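Local atomic coordinates of beta-galactosidase (PDB entry 3TTY), a protein that hydrolyses terminal beta-galactosidic bonds, releasing galactose, with a TIM-barrel glycoside hydrolase domain joined to a trimerisation domain. Residues T287-N292 and E426-Y431; V399-D404 and T441-V446; W405-A410 and V460-K465; K454-P459 and G480-T485. All blocks are in the same frame, centred on the assembly; numbering follows the deposited sequence.

Contact 1 (T287-N292 and E426-Y431); sequences TAMAHN and EVHKYY
Where Met-289 meets Tyr-431, two helices cross almost perpendicularly, their short axes 98° apart and 10.7 Å from each other at closest approach. Such a wide separation is bridged by long side chains. Met-289 and Tyr-431 run antiparallel alongside one another: CG of Met-289 lies over one face of the tyrosine ring, 3.7 Å from its centroid, and makes a CH-pi contact. The sulfur sits obliquely to the same ring in a Met-aromatic contact. With CG anti to the backbone N (chi1 -167°) the methionine reaches straight across, and the bend at its last torsion carries CE to within 3.8 Å of CB of His-428, while SD packs against CG1 of Val-427 at 4.1 Å. The far end of the tyrosine is fixed at its edge: ND2 of Asn-292 gives a hydrogen bond of 2.8 Å to OH of Tyr-431, the amide nearly perpendicular to the ring. The imidazole of His-428 turns its NE2 to Ser-285. Helix 284-296 belongs to the TIM-barrel domain and helix 423-435 to the trimerisation domain, so the crossing is a buried domain interface; strand 441-444 completes it, Met-443 touching Met-289, Val-427 and Tyr-431, while Thr-441 O and Met-443 N hold the Asn-292 amide by ND2 and OD1.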
loop_
_atom_site.group_PDB
_atom_site.type_symbol
_atom_site.label_atom_id
_atom_site.label_comp_id
_atom_site.label_asym_id
_atom_site.label_seq_id
_atom_site.Cartn_x
_atom_site.Cartn_y
_atom_site.Cartn_z
ATOM N N THR A 287 0.941 22.060 -17.145
ATOM C CA THR A 287 1.974 22.965 -16.652
ATOM C C THR A 287 1.671 24.413 -17.077
ATOM O O THR A 287 1.979 25.355 -16.353
ATOM C CB THR A 287 3.459 22.485 -16.900
ATOM O OG1 THR A 287 4.191 23.447 -17.680
ATOM C CG2 THR A 287 3.516 21.136 -17.538
ATOM N N ALA A 288 1.003 24.589 -18.211
ATOM C CA ALA A 288 0.531 25.922 -18.593
ATOM C C ALA A 288 -0.500 26.450 -17.577
ATOM O O ALA A 288 -0.465 27.618 -17.165
ATOM C CB ALA A 288 -0.069 25.895 -20.002
ATOM N N MET A 289 -1.423 25.584 -17.175
ATOM C CA MET A 289 -2.415 25.951 -16.171
ATOM C C MET A 289 -1.747 26.349 -14.845
ATOM O O MET A 289 -2.214 27.264 -14.159
ATOM C CB MET A 289 -3.433 24.815 -15.962
ATOM C CG MET A 289 -4.664 25.239 -15.165
ATOM S SD MET A 289 -5.845 23.915 -14.867
ATOM C CE MET A 289 -4.802 22.694 -14.070
ATOM N N ALA A 290 -0.650 25.680 -14.495
ATOM C CA ALA A 290 0.093 26.032 -13.278
ATOM C C ALA A 290 0.804 27.403 -13.342
ATOM O O ALA A 290 0.728 28.190 -12.394
ATOM C CB ALA A 290 1.077 24.911 -12.887
ATOM N N HIS A 291 1.494 27.689 -14.446
ATOM C CA HIS A 291 2.098 29.005 -14.613
ATOM C C HIS A 291 0.975 30.026 -14.538
ATOM O O HIS A 291 1.099 31.076 -13.896
ATOM C CB HIS A 291 2.776 29.156 -15.980
ATOM C CG HIS A 291 3.981 28.287 -16.189
ATOM N ND1 HIS A 291 5.116 28.378 -15.415
ATOM C CD2 HIS A 291 4.245 27.347 -17.131
ATOM C CE1 HIS A 291 6.016 27.513 -15.851
ATOM N NE2 HIS A 291 5.510 26.878 -16.893
ATOM N N ASN A 292 -0.115 29.715 -15.235
ATOM C CA ASN A 292 -1.283 30.580 -15.279
ATOM C C ASN A 292 -1.774 30.910 -13.873
ATOM O O ASN A 292 -1.954 32.072 -13.525
ATOM C CB ASN A 292 -2.397 29.910 -16.080
ATOM C CG ASN A 292 -3.402 30.903 -16.635
ATOM O OD1 ASN A 292 -3.859 31.816 -15.933
ATOM N ND2 ASN A 292 -3.753 30.728 -17.902
ATOM N N GLU A 426 -10.884 17.915 -12.945
ATOM C CA GLU A 426 -12.052 18.586 -13.516
ATOM C C GLU A 426 -11.726 20.013 -13.924
ATOM O O GLU A 426 -12.080 20.429 -15.017
ATOM C CB GLU A 426 -13.239 18.563 -12.552
ATOM C CG GLU A 426 -13.678 17.169 -12.174
ATOM C CD GLU A 426 -14.123 16.346 -13.378
ATOM O OE1 GLU A 426 -15.029 16.786 -14.127
ATOM O OE2 GLU A 426 -13.558 15.250 -13.578
ATOM N N VAL A 427 -11.044 20.762 -13.061
ATOM C CA VAL A 427 -10.688 22.130 -13.423
ATOM C C VAL A 427 -9.857 22.117 -14.712
ATOM O O VAL A 427 -10.083 22.921 -15.617
ATOM C CB VAL A 427 -9.931 22.879 -12.290
ATOM C CG1 VAL A 427 -9.374 24.202 -12.804
ATOM C CG2 VAL A 427 -10.848 23.145 -11.097
ATOM N N HIS A 428 -8.915 21.180 -14.799
ATOM C CA HIS A 428 -8.069 21.040 -15.979
ATOM C C HIS A 428 -8.831 20.639 -17.254
ATOM O O HIS A 428 -8.469 21.066 -18.348
ATOM C CB HIS A 428 -6.912 20.063 -15.710
ATOM C CG HIS A 428 -6.022 19.839 -16.894
ATOM N ND1 HIS A 428 -5.895 18.615 -17.514
ATOM C CD2 HIS A 428 -5.220 20.693 -17.582
ATOM C CE1 HIS A 428 -5.059 18.721 -18.531
ATOM N NE2 HIS A 428 -4.636 19.973 -18.590
ATOM N N LYS A 429 -9.875 19.826 -17.130
ATOM C CA LYS A 429 -10.638 19.435 -18.322
ATOM C C LYS A 429 -11.174 20.674 -19.023
ATOM O O LYS A 429 -11.230 20.726 -20.253
ATOM C CB LYS A 429 -11.790 18.491 -17.981
ATOM C CG LYS A 429 -11.355 17.094 -17.587
ATOM C CD LYS A 429 -12.538 16.272 -17.108
ATOM C CE LYS A 429 -12.110 14.846 -16.817
ATOM N NZ LYS A 429 -13.139 14.109 -16.068
ATOM N N TYR A 430 -11.564 21.674 -18.236
ATOM C CA TYR A 430 -12.108 22.905 -18.803
ATOM C C TYR A 430 -10.987 23.789 -19.329
ATOM O O TYR A 430 -11.113 24.399 -20.393
ATOM C CB TYR A 430 -12.983 23.654 -17.782
ATOM C CG TYR A 430 -14.381 23.071 -17.687
ATOM C CD1 TYR A 430 -15.422 23.562 -18.475
ATOM C CD2 TYR A 430 -14.650 22.003 -16.847
ATOM C CE1 TYR A 430 -16.692 23.003 -18.413
ATOM C CE2 TYR A 430 -15.908 21.449 -16.777
ATOM C CZ TYR A 430 -16.929 21.953 -17.553
ATOM O OH TYR A 430 -18.185 21.385 -17.471
ATOM N N TYR A 431 -9.886 23.853 -18.588
ATOM C CA TYR A 431 -8.740 24.643 -19.020
ATOM C C TYR A 431 -8.129 24.098 -20.324
ATOM O O TYR A 431 -7.817 24.859 -21.224
ATOM C CB TYR A 431 -7.684 24.718 -17.923
ATOM C CG TYR A 431 -6.549 25.665 -18.253
ATOM C CD1 TYR A 431 -6.630 27.016 -17.929
ATOM C CD2 TYR A 431 -5.399 25.212 -18.902
ATOM C CE1 TYR A 431 -5.594 27.887 -18.225
ATOM C CE2 TYR A 431 -4.359 26.078 -19.199
ATOM C CZ TYR A 431 -4.464 27.410 -18.866
ATOM O OH TYR A 431 -3.444 28.272 -19.167
#

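Contact 2 (V399-D404 and T441-V446); sequences VAVMYD and TDMISV
Val-401 and Met-443 face each other across two parallel strands in the mixed sheet of the trimerisation domain, a family of the glutaminase I-like clan. The backbones are stitched by alternating bonds, among them Val-401 N to Asp-442 O at 2.9 Å and Ile-444 N to Val-401 O at 2.9 Å. On the face carrying Val-401 and Met-443, the methionine is folded back on itself, bent at chi2 (-63°) and chi3 (-50°), so that its thioether curls over the valine. SD comes unusually close to CG1 of Val-401, at 3.3 Å, a detail that is doubtful because the valine torsion is itself strained; CE settles against CB of Tyr-403 at 3.8 Å. The other face is filled differently: Ile-444 sends CD1 into the shallow hollow above Ala-400, 3.7 Å from its CB, and lays CG1 against CG of Met-402 at the same distance. Met-402 is extended beyond CG and runs on toward Val-446. Helix 423-435 covers the Val-401 face through Tyr-431 and Leu-434, whereas Phe-468 of helix 468-477 packs on Met-402 and Val-446. Past the strands, one water joins the loops: it donates to Tyr-403 O and to Asp-404 OD2, and accepts from Val-446 N at 2.9 Å.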
loop_
_atom_site.group_PDB
_atom_site.type_symbol
_atom_site.label_atom_id
_atom_site.label_comp_id
_atom_site.label_asym_id
_atom_site.label_seq_id
_atom_site.Cartn_x
_atom_site.Cartn_y
_atom_site.Cartn_z
ATOM N N VAL A 399 -11.689 35.238 -20.856
ATOM C CA VAL A 399 -12.225 34.033 -20.246
ATOM C C VAL A 399 -11.445 33.726 -18.962
ATOM O O VAL A 399 -10.213 33.767 -18.955
ATOM C CB VAL A 399 -12.144 32.839 -21.227
ATOM C CG1 VAL A 399 -12.648 31.556 -20.574
ATOM C CG2 VAL A 399 -12.914 33.149 -22.511
ATOM N N ALA A 400 -12.162 33.431 -17.877
ATOM C CA ALA A 400 -11.533 33.099 -16.597
ATOM C C ALA A 400 -11.990 31.737 -16.093
ATOM O O ALA A 400 -13.131 31.334 -16.325
ATOM C CB ALA A 400 -11.828 34.155 -15.566
ATOM N N VAL A 401 -11.091 31.035 -15.410
ATOM C CA VAL A 401 -11.437 29.794 -14.733
ATOM C C VAL A 401 -10.959 29.802 -13.277
ATOM O O VAL A 401 -9.787 30.068 -12.972
ATOM C CB VAL A 401 -10.949 28.542 -15.492
ATOM C CG1 VAL A 401 -9.674 28.837 -16.225
ATOM C CG2 VAL A 401 -10.801 27.364 -14.540
ATOM N N MET A 402 -11.910 29.525 -12.395
ATOM C CA MET A 402 -11.741 29.686 -10.967
ATOM C C MET A 402 -11.185 28.422 -10.349
ATOM O O MET A 402 -11.517 27.312 -10.764
ATOM C CB MET A 402 -13.090 29.994 -10.312
ATOM C CG MET A 402 -13.601 31.398 -10.532
ATOM S SD MET A 402 -15.262 31.593 -9.866
ATOM C CE MET A 402 -15.432 33.371 -9.919
ATOM N N TYR A 403 -10.344 28.619 -9.344
ATOM C CA TYR A 403 -9.748 27.545 -8.580
ATOM C C TYR A 403 -9.659 28.077 -7.151
ATOM O O TYR A 403 -9.386 29.255 -6.941
ATOM C CB TYR A 403 -8.343 27.210 -9.126
ATOM C CG TYR A 403 -7.542 26.350 -8.179
ATOM C CD1 TYR A 403 -7.827 24.994 -8.029
ATOM C CD2 TYR A 403 -6.526 26.894 -7.408
ATOM C CE1 TYR A 403 -7.118 24.207 -7.148
ATOM C CE2 TYR A 403 -5.804 26.107 -6.521
ATOM C CZ TYR A 403 -6.111 24.765 -6.397
ATOM O OH TYR A 403 -5.409 23.980 -5.520
ATOM N N ASP A 404 -9.883 27.221 -6.167
ATOM C CA ASP A 404 -9.845 27.665 -4.778
ATOM C C ASP A 404 -9.331 26.566 -3.875
ATOM O O ASP A 404 -9.808 25.436 -3.961
ATOM C CB ASP A 404 -11.244 28.073 -4.309
ATOM C CG ASP A 404 -11.237 28.642 -2.900
ATOM O OD1 ASP A 404 -11.609 27.918 -1.964
ATOM O OD2 ASP A 404 -10.836 29.806 -2.724
ATOM N N THR A 441 -6.834 32.728 -21.525
ATOM C CA THR A 441 -7.577 32.469 -20.301
ATOM C C THR A 441 -6.742 32.768 -19.057
ATOM O O THR A 441 -5.522 32.580 -19.049
ATOM C CB THR A 441 -8.009 30.997 -20.240
ATOM O OG1 THR A 441 -6.838 30.183 -20.246
ATOM C CG2 THR A 441 -8.830 30.624 -21.445
ATOM N N ASP A 442 -7.405 33.249 -18.012
ATOM C CA ASP A 442 -6.774 33.454 -16.711
ATOM C C ASP A 442 -7.351 32.494 -15.692
ATOM O O ASP A 442 -8.573 32.358 -15.589
ATOM C CB ASP A 442 -7.061 34.854 -16.178
ATOM C CG ASP A 442 -6.420 35.927 -16.990
ATOM O OD1 ASP A 442 -5.446 35.621 -17.714
ATOM O OD2 ASP A 442 -6.886 37.080 -16.879
ATOM N N MET A 443 -6.471 31.862 -14.920
ATOM C CA MET A 443 -6.880 31.171 -13.706
ATOM C C MET A 443 -7.072 32.241 -12.639
ATOM O O MET A 443 -6.210 33.104 -12.466
ATOM C CB MET A 443 -5.808 30.172 -13.273
ATOM C CG MET A 443 -5.575 29.043 -14.262
ATOM S SD MET A 443 -7.032 28.011 -14.463
ATOM C CE MET A 443 -7.426 27.683 -12.745
ATOM N N ILE A 444 -8.201 32.206 -11.938
ATOM C CA ILE A 444 -8.500 33.264 -10.973
ATOM C C ILE A 444 -9.042 32.723 -9.657
ATOM O O ILE A 444 -9.520 31.596 -9.596
ATOM C CB ILE A 444 -9.526 34.276 -11.533
ATOM C CG1 ILE A 444 -10.874 33.590 -11.802
ATOM C CG2 ILE A 444 -8.986 34.953 -12.793
ATOM C CD1 ILE A 444 -12.041 34.570 -11.924
ATOM N N SER A 445 -8.949 33.528 -8.601
ATOM C CA SER A 445 -9.581 33.184 -7.334
ATOM C C SER A 445 -11.103 33.389 -7.429
ATOM O O SER A 445 -11.606 34.072 -8.338
ATOM C CB SER A 445 -9.012 34.025 -6.196
ATOM O OG SER A 445 -9.714 35.254 -6.071
ATOM N N VAL A 446 -11.830 32.786 -6.498
ATOM C CA VAL A 446 -13.258 32.992 -6.423
ATOM C C VAL A 446 -13.583 34.439 -6.061
ATOM O O VAL A 446 -14.740 34.844 -6.155
ATOM C CB VAL A 446 -13.925 32.043 -5.396
ATOM C CG1 VAL A 446 -13.825 30.611 -5.856
ATOM C CG2 VAL A 446 -13.316 32.227 -4.000
HETATM O O HOH W 1 -10.096 31.177 -4.855
#

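Contact 3 (W405-A410 and V460-K465); sequences WENRWA and VMYMVK
A single side-chain amide, that of Asn-407, grips the irregular segment 460-465 at two backbone points, Val-460 O and Met-463 N. It is used at both ends: OD1 accepts from Met-463 N at 2.9 Å, the donor lying 40° out of the carbonyl plane, and ND2 donates to Val-460 O at 3.0 Å, nearly in the amide plane. Because CG is anti to the backbone N (chi1 -179°), the amide projects from helix 405-413 so that it straddles the inverse gamma turn centred on Met-461. An alanine here is likely to leave Met-463 N without its acceptor and Val-460 O with only the weak bond from Tyr-462 N within the turn. Around this amide the contact is apolar: Ala-410 CB meets the edge of the Tyr-462 ring at CE2, 3.7 Å away, and also CE of Met-463 at 3.8 Å. At the partly exposed end, NZ of Lys-465 forms a salt bridge of 2.7 Å with OE1 of Glu-406, coming from above the carboxylate plane. Tyr-462 OH bonds to Tyr-357 of the second subunit, placing the loop at a subunit interface. Lys-465 also pairs with Asp-404, and Glu-406 with Arg-223, so charges of both signs alternate through the group and would probably offset one another.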
loop_
_atom_site.group_PDB
_atom_site.type_symbol
_atom_site.label_atom_id
_atom_site.label_comp_id
_atom_site.label_asym_id
_atom_site.label_seq_id
_atom_site.Cartn_x
_atom_site.Cartn_y
_atom_site.Cartn_z
ATOM N N TRP A 405 -8.398 26.893 -2.983
ATOM C CA TRP A 405 -7.791 25.866 -2.127
ATOM C C TRP A 405 -8.732 25.328 -1.052
ATOM O O TRP A 405 -8.642 24.144 -0.684
ATOM C CB TRP A 405 -6.479 26.353 -1.475
ATOM C CG TRP A 405 -5.249 26.040 -2.264
ATOM C CD1 TRP A 405 -4.450 24.940 -2.141
ATOM C CD2 TRP A 405 -4.666 26.845 -3.302
ATOM N NE1 TRP A 405 -3.400 25.009 -3.040
ATOM C CE2 TRP A 405 -3.509 26.170 -3.759
ATOM C CE3 TRP A 405 -5.000 28.079 -3.877
ATOM C CZ2 TRP A 405 -2.694 26.680 -4.776
ATOM C CZ3 TRP A 405 -4.184 28.587 -4.888
ATOM C CH2 TRP A 405 -3.049 27.887 -5.328
ATOM N N GLU A 406 -9.617 26.184 -0.539
ATOM C CA GLU A 406 -10.512 25.789 0.557
ATOM C C GLU A 406 -11.589 24.884 -0.002
ATOM O O GLU A 406 -11.952 23.871 0.600
ATOM C CB GLU A 406 -11.121 27.004 1.262
ATOM C CG GLU A 406 -10.095 27.830 2.048
ATOM C CD GLU A 406 -10.706 28.979 2.847
ATOM O OE1 GLU A 406 -11.684 29.592 2.373
ATOM O OE2 GLU A 406 -10.200 29.276 3.955
ATOM N N ASN A 407 -12.086 25.240 -1.176
ATOM C CA ASN A 407 -12.974 24.350 -1.909
ATOM C C ASN A 407 -12.303 22.990 -2.143
ATOM O O ASN A 407 -12.920 21.940 -1.956
ATOM C CB ASN A 407 -13.346 24.986 -3.244
ATOM C CG ASN A 407 -14.284 24.128 -4.058
ATOM O OD1 ASN A 407 -15.263 23.600 -3.536
ATOM N ND2 ASN A 407 -13.993 23.984 -5.358
ATOM N N ARG A 408 -11.033 23.019 -2.550
ATOM C CA ARG A 408 -10.269 21.795 -2.773
ATOM C C ARG A 408 -10.185 20.922 -1.516
ATOM O O ARG A 408 -10.468 19.725 -1.563
ATOM C CB ARG A 408 -8.860 22.124 -3.269
ATOM C CG ARG A 408 -7.984 20.893 -3.452
ATOM C CD ARG A 408 -6.708 21.198 -4.238
ATOM N NE ARG A 408 -5.916 19.998 -4.506
ATOM C CZ ARG A 408 -4.756 19.999 -5.165
ATOM N NH1 ARG A 408 -4.253 21.138 -5.625
ATOM N NH2 ARG A 408 -4.091 18.867 -5.354
ATOM N N TRP A 409 -9.779 21.520 -0.400
ATOM C CA TRP A 409 -9.689 20.799 0.866
ATOM C C TRP A 409 -11.010 20.134 1.260
ATOM O O TRP A 409 -11.039 18.950 1.628
ATOM C CB TRP A 409 -9.257 21.742 1.982
ATOM C CG TRP A 409 -7.857 22.259 1.841
ATOM C CD1 TRP A 409 -6.835 21.689 1.133
ATOM C CD2 TRP A 409 -7.329 23.461 2.416
ATOM N NE1 TRP A 409 -5.705 22.462 1.243
ATOM C CE2 TRP A 409 -5.980 23.553 2.025
ATOM C CE3 TRP A 409 -7.869 24.465 3.225
ATOM C CZ2 TRP A 409 -5.155 24.603 2.428
ATOM C CZ3 TRP A 409 -7.063 25.506 3.612
ATOM C CH2 TRP A 409 -5.711 25.569 3.220
ATOM N N ALA A 410 -12.099 20.893 1.202
ATOM C CA ALA A 410 -13.410 20.329 1.532
ATOM C C ALA A 410 -13.786 19.164 0.601
ATOM O O ALA A 410 -14.228 18.102 1.064
ATOM C CB ALA A 410 -14.482 21.404 1.522
ATOM N N VAL A 460 -16.961 22.459 -10.469
ATOM C CA VAL A 460 -17.178 21.897 -9.139
ATOM C C VAL A 460 -16.952 22.914 -8.027
ATOM O O VAL A 460 -16.093 22.720 -7.164
ATOM C CB VAL A 460 -16.273 20.678 -8.901
ATOM C CG1 VAL A 460 -16.817 19.829 -7.781
ATOM C CG2 VAL A 460 -16.161 19.849 -10.170
ATOM N N MET A 461 -17.716 24.007 -8.065
ATOM C CA MET A 461 -17.684 25.011 -7.013
ATOM C C MET A 461 -18.561 24.487 -5.885
ATOM O O MET A 461 -19.646 25.015 -5.602
ATOM C CB MET A 461 -18.173 26.370 -7.532
ATOM C CG MET A 461 -17.820 27.567 -6.634
ATOM S SD MET A 461 -16.078 27.617 -6.138
ATOM C CE MET A 461 -15.280 27.783 -7.743
ATOM N N TYR A 462 -18.073 23.410 -5.282
ATOM C CA TYR A 462 -18.691 22.732 -4.161
ATOM C C TYR A 462 -18.902 23.671 -2.979
ATOM O O TYR A 462 -20.012 23.778 -2.455
ATOM C CB TYR A 462 -17.801 21.551 -3.773
ATOM C CG TYR A 462 -18.125 20.857 -2.470
ATOM C CD1 TYR A 462 -19.200 19.968 -2.368
ATOM C CD2 TYR A 462 -17.320 21.044 -1.349
ATOM C CE1 TYR A 462 -19.473 19.314 -1.168
ATOM C CE2 TYR A 462 -17.582 20.395 -0.163
ATOM C CZ TYR A 462 -18.655 19.536 -0.070
ATOM O OH TYR A 462 -18.891 18.893 1.131
ATOM N N MET A 463 -17.844 24.371 -2.576
ATOM C CA MET A 463 -17.968 25.377 -1.526
ATOM C C MET A 463 -18.259 26.776 -2.083
ATOM O O MET A 463 -17.516 27.300 -2.920
ATOM C CB MET A 463 -16.720 25.421 -0.639
ATOM C CG MET A 463 -16.690 26.635 0.326
ATOM S SD MET A 463 -15.144 26.699 1.266
ATOM C CE MET A 463 -15.225 25.088 2.034
ATOM N N VAL A 464 -19.343 27.373 -1.599
ATOM C CA VAL A 464 -19.694 28.742 -1.938
ATOM C C VAL A 464 -19.500 29.649 -0.723
ATOM O O VAL A 464 -20.164 29.478 0.295
ATOM C CB VAL A 464 -21.133 28.826 -2.448
ATOM C CG1 VAL A 464 -21.571 30.277 -2.570
ATOM C CG2 VAL A 464 -21.236 28.116 -3.793
ATOM N N LYS A 465 -18.567 30.596 -0.838
ATOM C CA LYS A 465 -18.187 31.475 0.263
ATOM C C LYS A 465 -19.052 32.734 0.260
ATOM O O LYS A 465 -19.662 33.057 -0.756
ATOM C CB LYS A 465 -16.710 31.861 0.151
ATOM C CG LYS A 465 -15.731 30.689 0.169
ATOM C CD LYS A 465 -14.311 31.206 -0.002
ATOM C CE LYS A 465 -13.295 30.078 -0.133
ATOM N NZ LYS A 465 -11.906 30.631 -0.133
#

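Contact 4 (K454-P459 and G480-T485); sequences KVVIAP and GTFVTT
A chi1 of 180° at Phe-482 swings its ring toward Val-456 and Ala-458 on the neighbouring strand. The two strands are consecutive parallel members of a beta-alpha-beta crossover, joined through helix 468-477, and their short axes differ in direction by just 12°. Ring atom CD1 of Phe-482 rests 3.9 Å from CG1 of Val-456, and CZ comes within 3.8 Å of CB of Ala-458, so one ring spans two residues of the adjacent strand, the small methyl of the alanine accommodating its far end. Val-472 and Val-476 of the crossover helix pack on the same phenyl group. A serine in place of Phe-482 would probably open a gap between the sheet and that helix, removing part of the apolar cover of Val-456 and Ala-458. On the opposite face, Ile-457 and Val-483 stand as neighbours, CG2 of the isoleucine 3.8 Å from CB of the valine; Tyr-430 of helix 423-435 touches this isoleucine. The backbone bonds between the strands are short and fairly straight, Val-456 N to Thr-481 O measuring 2.7 Å at 171°. Beside Ala-458 a side chain joins the backbone bonds: the hydroxyl OG1 of Thr-484 donates to Ala-458 O at 2.9 Å.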
loop_
_atom_site.group_PDB
_atom_site.type_symbol
_atom_site.label_atom_id
_atom_site.label_comp_id
_atom_site.label_asym_id
_atom_site.label_seq_id
_atom_site.Cartn_x
_atom_site.Cartn_y
_atom_site.Cartn_z
ATOM N N LYS A 454 -15.697 38.001 -19.858
ATOM C CA LYS A 454 -16.935 37.766 -20.573
ATOM C C LYS A 454 -17.435 36.357 -20.301
ATOM O O LYS A 454 -18.637 36.104 -20.337
ATOM C CB LYS A 454 -16.746 38.027 -22.070
ATOM C CG LYS A 454 -16.653 39.519 -22.372
ATOM C CD LYS A 454 -16.452 39.794 -23.846
ATOM C CE LYS A 454 -17.264 41.012 -24.301
ATOM N NZ LYS A 454 -18.738 40.716 -24.429
ATOM N N VAL A 455 -16.517 35.446 -19.991
ATOM C CA VAL A 455 -16.904 34.078 -19.648
ATOM C C VAL A 455 -16.179 33.620 -18.389
ATOM O O VAL A 455 -14.950 33.634 -18.345
ATOM C CB VAL A 455 -16.584 33.080 -20.791
ATOM C CG1 VAL A 455 -16.957 31.670 -20.369
ATOM C CG2 VAL A 455 -17.327 33.457 -22.064
ATOM N N VAL A 456 -16.928 33.215 -17.371
ATOM C CA VAL A 456 -16.328 32.760 -16.113
ATOM C C VAL A 456 -16.742 31.319 -15.841
ATOM O O VAL A 456 -17.933 31.009 -15.751
ATOM C CB VAL A 456 -16.719 33.669 -14.911
ATOM C CG1 VAL A 456 -16.247 33.059 -13.588
ATOM C CG2 VAL A 456 -16.150 35.062 -15.088
ATOM N N ILE A 457 -15.759 30.433 -15.722
ATOM C CA ILE A 457 -16.039 29.013 -15.544
ATOM C C ILE A 457 -15.577 28.523 -14.169
ATOM O O ILE A 457 -14.429 28.735 -13.766
ATOM C CB ILE A 457 -15.395 28.180 -16.677
ATOM C CG1 ILE A 457 -15.743 28.786 -18.037
ATOM C CG2 ILE A 457 -15.845 26.729 -16.621
ATOM C CD1 ILE A 457 -15.101 28.077 -19.206
ATOM N N ALA A 458 -16.485 27.873 -13.450
ATOM C CA ALA A 458 -16.200 27.389 -12.095
ATOM C C ALA A 458 -16.530 25.906 -11.974
ATOM O O ALA A 458 -17.630 25.538 -11.560
ATOM C CB ALA A 458 -16.986 28.194 -11.065
ATOM N N PRO A 459 -15.576 25.047 -12.352
ATOM C CA PRO A 459 -15.766 23.599 -12.255
ATOM C C PRO A 459 -15.884 23.166 -10.793
ATOM O O PRO A 459 -15.022 23.498 -9.985
ATOM C CB PRO A 459 -14.480 23.040 -12.879
ATOM C CG PRO A 459 -13.950 24.157 -13.743
ATOM C CD PRO A 459 -14.290 25.397 -12.979
ATOM N N GLY A 480 -22.384 38.899 -18.465
ATOM C CA GLY A 480 -21.361 37.869 -18.522
ATOM C C GLY A 480 -21.962 36.491 -18.661
ATOM O O GLY A 480 -23.152 36.319 -18.421
ATOM N N THR A 481 -21.167 35.508 -19.075
ATOM C CA THR A 481 -21.628 34.131 -18.943
ATOM C C THR A 481 -20.865 33.364 -17.860
ATOM O O THR A 481 -19.640 33.512 -17.677
ATOM C CB THR A 481 -21.756 33.337 -20.293
ATOM O OG1 THR A 481 -20.835 32.248 -20.334
ATOM C CG2 THR A 481 -21.567 34.212 -21.468
ATOM N N PHE A 482 -21.621 32.584 -17.102
ATOM C CA PHE A 482 -21.050 31.852 -15.989
ATOM C C PHE A 482 -21.308 30.382 -16.222
ATOM O O PHE A 482 -22.394 30.004 -16.664
ATOM C CB PHE A 482 -21.681 32.317 -14.675
ATOM C CG PHE A 482 -21.156 31.605 -13.456
ATOM C CD1 PHE A 482 -19.911 31.904 -12.947
ATOM C CD2 PHE A 482 -21.923 30.642 -12.818
ATOM C CE1 PHE A 482 -19.435 31.243 -11.821
ATOM C CE2 PHE A 482 -21.461 29.988 -11.699
ATOM C CZ PHE A 482 -20.215 30.282 -11.197
ATOM N N VAL A 483 -20.308 29.551 -15.943
ATOM C CA VAL A 483 -20.464 28.108 -16.095
ATOM C C VAL A 483 -20.155 27.378 -14.792
ATOM O O VAL A 483 -19.131 27.628 -14.167
ATOM C CB VAL A 483 -19.531 27.557 -17.197
ATOM C CG1 VAL A 483 -19.731 26.039 -17.361
ATOM C CG2 VAL A 483 -19.763 28.294 -18.508
ATOM N N THR A 484 -21.031 26.476 -14.367
ATOM C CA THR A 484 -20.680 25.629 -13.229
ATOM C C THR A 484 -21.204 24.208 -13.435
ATOM O O THR A 484 -21.776 23.912 -14.487
ATOM C CB THR A 484 -21.036 26.265 -11.843
ATOM O OG1 THR A 484 -20.422 25.509 -10.791
ATOM C CG2 THR A 484 -22.528 26.343 -11.622
ATOM N N THR A 485 -20.980 23.317 -12.473
ATOM C CA THR A 485 -21.177 21.902 -12.755
ATOM C C THR A 485 -21.914 21.168 -11.657
ATOM O O THR A 485 -22.255 21.745 -10.631
ATOM C CB THR A 485 -19.820 21.170 -12.926
ATOM O OG1 THR A 485 -19.130 21.149 -11.671
ATOM C CG2 THR A 485 -18.942 21.848 -13.981
#

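How the contacts relate
Together the four contacts illustrate how chemistry follows place in a fold. Contacts 2 and 4 build one sheet, since strands 399-402 and 455-458 are neighbours in it, and both rely on backbone hydrogen bonds with apolar cover. Contact 1 instead joins helices of two domains by sulfur, ring and amide, and Asn-292 reaches on from it to the edge strand of contact 2. Contact 3 gathers the ends of the strands: Lys-465 is shared between Glu-406 and Asp-404 of contact 2, and Thr-485 of contact 4 bonds Val-460. All are largely buried, yet contact 3 alone carries a salt bridge across its segments and touches another subunit.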